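Local coordinates for protein yersinopine dehydrogenase (Yersinia pestis, PDB 6C4M) that catalyses the NADPH-dependent reductive condensation of pyruvate with an amino-acid-derived intermediate, the last step in making the metallophore yersinopine, at residues N246-A249 and A250-F253; K409-T412 and L413-A417; V422-P425 and T426-R429. All coordinates share one frame; numbering follows the deposited sequence.

Interaction 1 (N246-A249 and A250-F253); sequences NLLA and AERF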
# COMPACT_ATOMS: atom_id res chain seq x y z
N ASN A 246 -4.07 8.24 -36.50
CA ASN A 246 -4.92 7.20 -37.04
C ASN A 246 -5.74 6.63 -35.89
O ASN A 246 -5.58 7.02 -34.73
CB ASN A 246 -4.09 6.15 -37.78
CG ASN A 246 -3.02 5.54 -36.92
OD1 ASN A 246 -3.31 4.89 -35.92
ND2 ASN A 246 -1.76 5.74 -37.31
N LEU A 247 -6.61 5.68 -36.23
CA LEU A 247 -7.55 5.14 -35.26
C LEU A 247 -6.81 4.43 -34.13
O LEU A 247 -7.06 4.68 -32.95
CB LEU A 247 -8.53 4.18 -35.96
CG LEU A 247 -9.42 4.90 -36.98
CD1 LEU A 247 -9.92 3.96 -38.09
CD2 LEU A 247 -10.60 5.62 -36.26
N LEU A 248 -5.83 3.59 -34.48
CA LEU A 248 -5.08 2.86 -33.46
C LEU A 248 -4.31 3.82 -32.56
O LEU A 248 -4.17 3.56 -31.35
CB LEU A 248 -4.14 1.88 -34.14
CG LEU A 248 -3.78 0.50 -33.60
CD1 LEU A 248 -4.93 -0.25 -32.89
CD2 LEU A 248 -3.31 -0.29 -34.81
N ALA A 249 -3.81 4.93 -33.12
CA ALA A 249 -3.05 5.88 -32.34
C ALA A 249 -3.90 6.62 -31.32
O ALA A 249 -3.34 7.25 -30.43
CB ALA A 249 -2.37 6.89 -33.25
N ALA A 250 -5.23 6.56 -31.44
CA ALA A 250 -6.10 7.00 -30.35
C ALA A 250 -6.49 5.84 -29.43
O ALA A 250 -6.54 6.01 -28.21
CB ALA A 250 -7.38 7.63 -30.90
N GLU A 251 -6.74 4.65 -30.02
CA GLU A 251 -7.26 3.52 -29.26
C GLU A 251 -6.23 3.01 -28.26
O GLU A 251 -6.58 2.38 -27.26
CB GLU A 251 -7.67 2.39 -30.23
CG GLU A 251 -8.90 2.72 -31.10
CD GLU A 251 -9.03 1.88 -32.38
OE1 GLU A 251 -8.11 1.12 -32.75
OE2 GLU A 251 -10.08 2.01 -33.07
N ARG A 252 -4.96 3.21 -28.56
CA ARG A 252 -3.89 2.83 -27.67
C ARG A 252 -4.03 3.49 -26.30
O ARG A 252 -3.43 3.00 -25.35
CB ARG A 252 -2.54 3.17 -28.29
CG ARG A 252 -2.30 4.67 -28.45
CD ARG A 252 -0.94 4.94 -29.09
NE ARG A 252 -0.80 6.36 -29.40
CZ ARG A 252 0.30 7.09 -29.23
NH1 ARG A 252 1.42 6.54 -28.77
NH2 ARG A 252 0.29 8.38 -29.53
N PHE A 253 -4.82 4.55 -26.18
CA PHE A 253 -5.11 5.19 -24.90
C PHE A 253 -6.37 4.66 -24.21
O PHE A 253 -7.04 5.42 -23.48
CB PHE A 253 -5.20 6.71 -25.12
CG PHE A 253 -3.90 7.34 -25.49
CD1 PHE A 253 -2.93 7.52 -24.54
CD2 PHE A 253 -3.64 7.73 -26.79
CE1 PHE A 253 -1.71 8.10 -24.86
CE2 PHE A 253 -2.42 8.30 -27.13
CZ PHE A 253 -1.46 8.49 -26.17
O HOH W 1 -1.56 9.89 -30.55
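Arg-252 curls back to the carbonyl oxygen of Ala-249, in a short helical turn that also carries Leu-248 and Glu-251. Arg-252 NE donates to Ala-249 O at 2.9 Å, nearly straight at 164°, and the oxygen lies in the plane of the guanidinium at its edge. CG of Arg-252 sits between its own backbone N and carbonyl carbon (chi1 67°), and the chain then runs extended back along the turn to reach this oxygen. A water closes a second path, giving a hydrogen to Ala-249 O and accepting from Arg-252 NH2 at 2.6 Å. One face of the guanidinium has Phe-253 CZ over it, offset toward the rim.

Glu-251 CG lies beside its backbone N (chi1 -69°), and the extended chain runs over Leu-247 O, with CG 3.3 Å from that oxygen. Its OE1 lies 3.5 Å from Leu-248 CD1, and the two side chains cross at about a right angle. The backbone N of Glu-251 donates to Leu-247 O at 2.9 Å, an oxygen that also accepts from Ala-250 N. The start of the helix is capped by Asn-246, whose OD1 takes the N-H of Ala-249 at 2.8 Å.

The carboxylate of Glu-251 is gripped from outside. OE2 bonds to Ser-164 OG and Gly-145 N, and OE1 to Gly-143 N. This acid therefore ties the helix to strand 161-165, to the loop at Gly-143 and to the first turn of helix 144-154. Leu-248 and Arg-252 pack on Leu-311 of helix 294-313, while the ring of Phe-253 stacks with Tyr-214 of strand 203-217.

Interaction 2 (K409-T412 and L413-A417); sequences KLRT and LLLLA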
# COMPACT_ATOMS: atom_id res chain seq x y z
N LYS A 409 -11.66 -8.61 -25.62
CA LYS A 409 -10.80 -7.61 -26.24
C LYS A 409 -9.37 -8.10 -26.36
O LYS A 409 -8.70 -7.88 -27.38
CB LYS A 409 -10.85 -6.31 -25.46
CG LYS A 409 -12.16 -5.53 -25.59
CD LYS A 409 -12.17 -4.40 -24.55
CE LYS A 409 -13.52 -3.76 -24.39
NZ LYS A 409 -13.47 -2.66 -23.38
N LEU A 410 -8.88 -8.79 -25.32
CA LEU A 410 -7.50 -9.24 -25.34
C LEU A 410 -7.33 -10.45 -26.23
O LEU A 410 -6.32 -10.57 -26.93
CB LEU A 410 -7.03 -9.52 -23.89
CG LEU A 410 -5.62 -10.06 -23.72
CD1 LEU A 410 -4.65 -9.05 -24.30
CD2 LEU A 410 -5.35 -10.28 -22.24
N ARG A 411 -8.31 -11.37 -26.25
CA ARG A 411 -8.19 -12.51 -27.15
C ARG A 411 -8.13 -12.07 -28.60
O ARG A 411 -7.33 -12.59 -29.39
CB ARG A 411 -9.36 -13.47 -26.96
CG ARG A 411 -9.32 -14.67 -27.95
CD ARG A 411 -10.35 -15.73 -27.60
NE ARG A 411 -10.20 -16.13 -26.19
CZ ARG A 411 -10.83 -17.14 -25.63
NH1 ARG A 411 -11.64 -17.90 -26.37
NH2 ARG A 411 -10.63 -17.41 -24.33
N THR A 412 -8.97 -11.11 -28.99
CA THR A 412 -8.92 -10.61 -30.36
C THR A 412 -7.51 -10.14 -30.70
O THR A 412 -6.95 -10.50 -31.74
CB THR A 412 -9.95 -9.49 -30.58
OG1 THR A 412 -11.29 -10.03 -30.47
CG2 THR A 412 -9.79 -8.87 -31.98
N LEU A 413 -6.90 -9.35 -29.80
CA LEU A 413 -5.55 -8.84 -30.06
C LEU A 413 -4.49 -9.93 -30.03
O LEU A 413 -3.53 -9.88 -30.81
CB LEU A 413 -5.23 -7.74 -29.06
CG LEU A 413 -6.11 -6.51 -29.17
CD1 LEU A 413 -6.00 -5.57 -27.98
CD2 LEU A 413 -5.72 -5.79 -30.40
N LEU A 414 -4.64 -10.92 -29.15
CA LEU A 414 -3.70 -12.03 -29.13
C LEU A 414 -3.76 -12.82 -30.42
O LEU A 414 -2.72 -13.25 -30.94
CB LEU A 414 -4.00 -12.97 -27.95
CG LEU A 414 -2.96 -14.07 -27.70
CD1 LEU A 414 -1.62 -13.47 -27.27
CD2 LEU A 414 -3.42 -15.00 -26.60
N LEU A 415 -4.96 -13.04 -30.95
CA LEU A 415 -5.08 -13.73 -32.23
C LEU A 415 -4.47 -12.91 -33.36
O LEU A 415 -3.77 -13.45 -34.22
CB LEU A 415 -6.54 -14.06 -32.54
CG LEU A 415 -7.11 -15.11 -31.58
CD1 LEU A 415 -8.62 -15.23 -31.70
CD2 LEU A 415 -6.46 -16.45 -31.87
N LEU A 416 -4.68 -11.59 -33.32
CA LEU A 416 -4.07 -10.71 -34.31
C LEU A 416 -2.55 -10.79 -34.23
O LEU A 416 -1.87 -10.86 -35.26
CB LEU A 416 -4.52 -9.27 -34.08
CG LEU A 416 -3.91 -8.21 -35.02
CD1 LEU A 416 -4.27 -8.52 -36.49
CD2 LEU A 416 -4.35 -6.81 -34.61
N ALA A 417 -2.01 -10.76 -33.01
CA ALA A 417 -0.56 -10.79 -32.86
C ALA A 417 0.01 -12.08 -33.43
O ALA A 417 1.01 -12.06 -34.16
CB ALA A 417 -0.18 -10.64 -31.38
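Arg-411 and Leu-415 lie side by side, one turn apart on helix 401-419, and point the same way. The methylene CG of Arg-411 meets Leu-415 CD1 at 3.9 Å. Both side chains start from well-staggered positions: Arg-411 CG is anti to its backbone N (chi1 177°), while Leu-415 CG is anti to its carbonyl carbon. The latter choice lays Leu-415 CG against Arg-411 O at 3.3 Å. Leu-413 does the same one turn from Lys-409, with CG 3.4 Å from Lys-409 O.

Regular alpha-helical bonds set this spacing. Leu-414 N donates to Leu-410 O at 2.8 Å and Leu-415 N to Arg-411 O at 2.9 Å. Leu-416 N reaches Thr-412 O at 3.0 Å, whereas the bond from Leu-413 N to Lys-409 O is weak. Thr-412 OG1 bonds to His-408 O, one turn earlier.

Beyond its bend at chi3, Arg-411 is held by Gln-435 OE1 at NH2 and by a salt bridge from NH1 to Asp-457. The side chain of Lys-409 comes within about 5 Å of the bound NADP and about 7 Å of the side chain of His-260, the probable proton donor or acceptor. The helix is wedged between three others. Leu-410 and Leu-413 face helix 294-313, Leu-410, Arg-411 and Leu-414 touch Leu-431 of helix 425-445, and Thr-412, Leu-415 and Leu-416 pack on helix 459-471.

Interaction 3 (V422-P425 and T426-R429); sequences VVMP and TAQR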
# COMPACT_ATOMS: atom_id res chain seq x y z
N VAL A 422 3.84 -11.95 -33.79
CA VAL A 422 4.18 -11.17 -32.61
C VAL A 422 3.83 -12.01 -31.39
O VAL A 422 2.69 -12.46 -31.27
CB VAL A 422 3.42 -9.83 -32.58
CG1 VAL A 422 3.63 -9.14 -31.26
CG2 VAL A 422 3.84 -8.90 -33.73
N VAL A 423 4.78 -12.18 -30.47
CA VAL A 423 4.53 -12.95 -29.25
C VAL A 423 4.16 -11.98 -28.14
O VAL A 423 4.77 -10.92 -27.99
CB VAL A 423 5.74 -13.81 -28.87
CG1 VAL A 423 6.17 -14.65 -30.08
CG2 VAL A 423 6.88 -12.97 -28.36
N MET A 424 3.11 -12.33 -27.39
CA MET A 424 2.66 -11.57 -26.22
C MET A 424 2.58 -12.52 -25.02
O MET A 424 1.49 -12.99 -24.65
CB MET A 424 1.32 -10.89 -26.51
CG MET A 424 1.32 -9.93 -27.75
SD MET A 424 -0.36 -9.40 -28.11
CE MET A 424 -0.43 -8.09 -26.92
N PRO A 425 3.71 -12.84 -24.39
CA PRO A 425 3.71 -13.89 -23.36
C PRO A 425 2.85 -13.56 -22.16
O PRO A 425 2.29 -14.47 -21.55
CB PRO A 425 5.19 -14.03 -22.97
CG PRO A 425 5.94 -13.45 -24.08
CD PRO A 425 5.08 -12.38 -24.69
N THR A 426 2.77 -12.30 -21.75
CA THR A 426 1.93 -12.00 -20.60
C THR A 426 0.46 -12.14 -20.97
O THR A 426 -0.32 -12.76 -20.23
CB THR A 426 2.24 -10.61 -20.05
OG1 THR A 426 3.63 -10.58 -19.72
CG2 THR A 426 1.45 -10.33 -18.82
N ALA A 427 0.06 -11.60 -22.13
CA ALA A 427 -1.30 -11.81 -22.62
C ALA A 427 -1.64 -13.30 -22.72
O ALA A 427 -2.73 -13.73 -22.36
CB ALA A 427 -1.49 -11.15 -23.98
N GLN A 428 -0.70 -14.10 -23.21
CA GLN A 428 -0.95 -15.52 -23.37
C GLN A 428 -1.11 -16.20 -22.01
O GLN A 428 -2.04 -17.00 -21.81
CB GLN A 428 0.20 -16.12 -24.17
CG GLN A 428 0.15 -17.58 -24.47
CD GLN A 428 1.32 -17.97 -25.36
OE1 GLN A 428 1.71 -17.22 -26.26
NE2 GLN A 428 1.91 -19.13 -25.09
N ARG A 429 -0.26 -15.84 -21.04
CA ARG A 429 -0.36 -16.42 -19.71
C ARG A 429 -1.68 -16.05 -19.06
O ARG A 429 -2.37 -16.92 -18.49
CB ARG A 429 0.85 -15.98 -18.86
CG ARG A 429 0.64 -16.03 -17.34
CD ARG A 429 1.97 -15.85 -16.49
NE ARG A 429 2.43 -14.46 -16.40
CZ ARG A 429 3.34 -13.89 -17.20
NH1 ARG A 429 3.94 -14.58 -18.17
NH2 ARG A 429 3.67 -12.61 -17.02
O HOH W 2 1.87 -14.89 -27.88
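Gln-428 N donates to Met-424 O at 2.8 Å, the first of two i to i+4 bonds that open helix 425-445. In the second, Arg-429 N donates to Pro-425 O at 2.9 Å. The backbone approaches extended through Val-422 and Val-423 and turns into the helix at Met-424.

Met-424 holds the N-cap position, and Pro-425 follows in the first turn, where its nitrogen has no hydrogen to give and none is called for. The N-H groups of this turn are met from outside instead: Asp-306 OD2, on helix 294-313, accepts from Ala-427 N and more weakly from Thr-426 N. An acid at this end of a helix would probably be favoured by the helix dipole.

Among the side chains, Met-424 CB touches Ala-427 CB at 3.8 Å. The chain of Met-424 bends at chi3 (83°) and packs on Leu-414 and Ala-417 of helix 401-419. Gln-428 reaches back along the loop. A water donates to its OE1 at 2.8 Å and accepts from Met-424 N at 2.9 Å, bridging loop and helix. Arg-429 CB rests 3.4 Å from Pro-425 O, while its NH2 makes a salt bridge with Asp-299 of helix 294-313.

Interactions 2 and 3 are neighbours on consecutive helices and touch directly. Ala-417 O lies 2.9 Å from Val-422 N, a probable hydrogen bond, and Ala-417 CB packs on Met-424 SD at 3.5 Å. Interaction 1 stands apart, its centre 16 Å from that of interaction 2 and 21 Å from that of interaction 3. All three nevertheless share helix 294-313 as a neighbour. Interaction 1 is the buried one, and backbone groups, hydroxyls and one water serve its glutamate and arginine. Interaction 2 is partly buried, mid-helix and mainly leucine-lined, and lies nearest the cofactor. Interactions 1 and 3 are both helix starts: 1 is capped by its own Asn-246, while half-exposed 3 is met by Asp-306 of another helix.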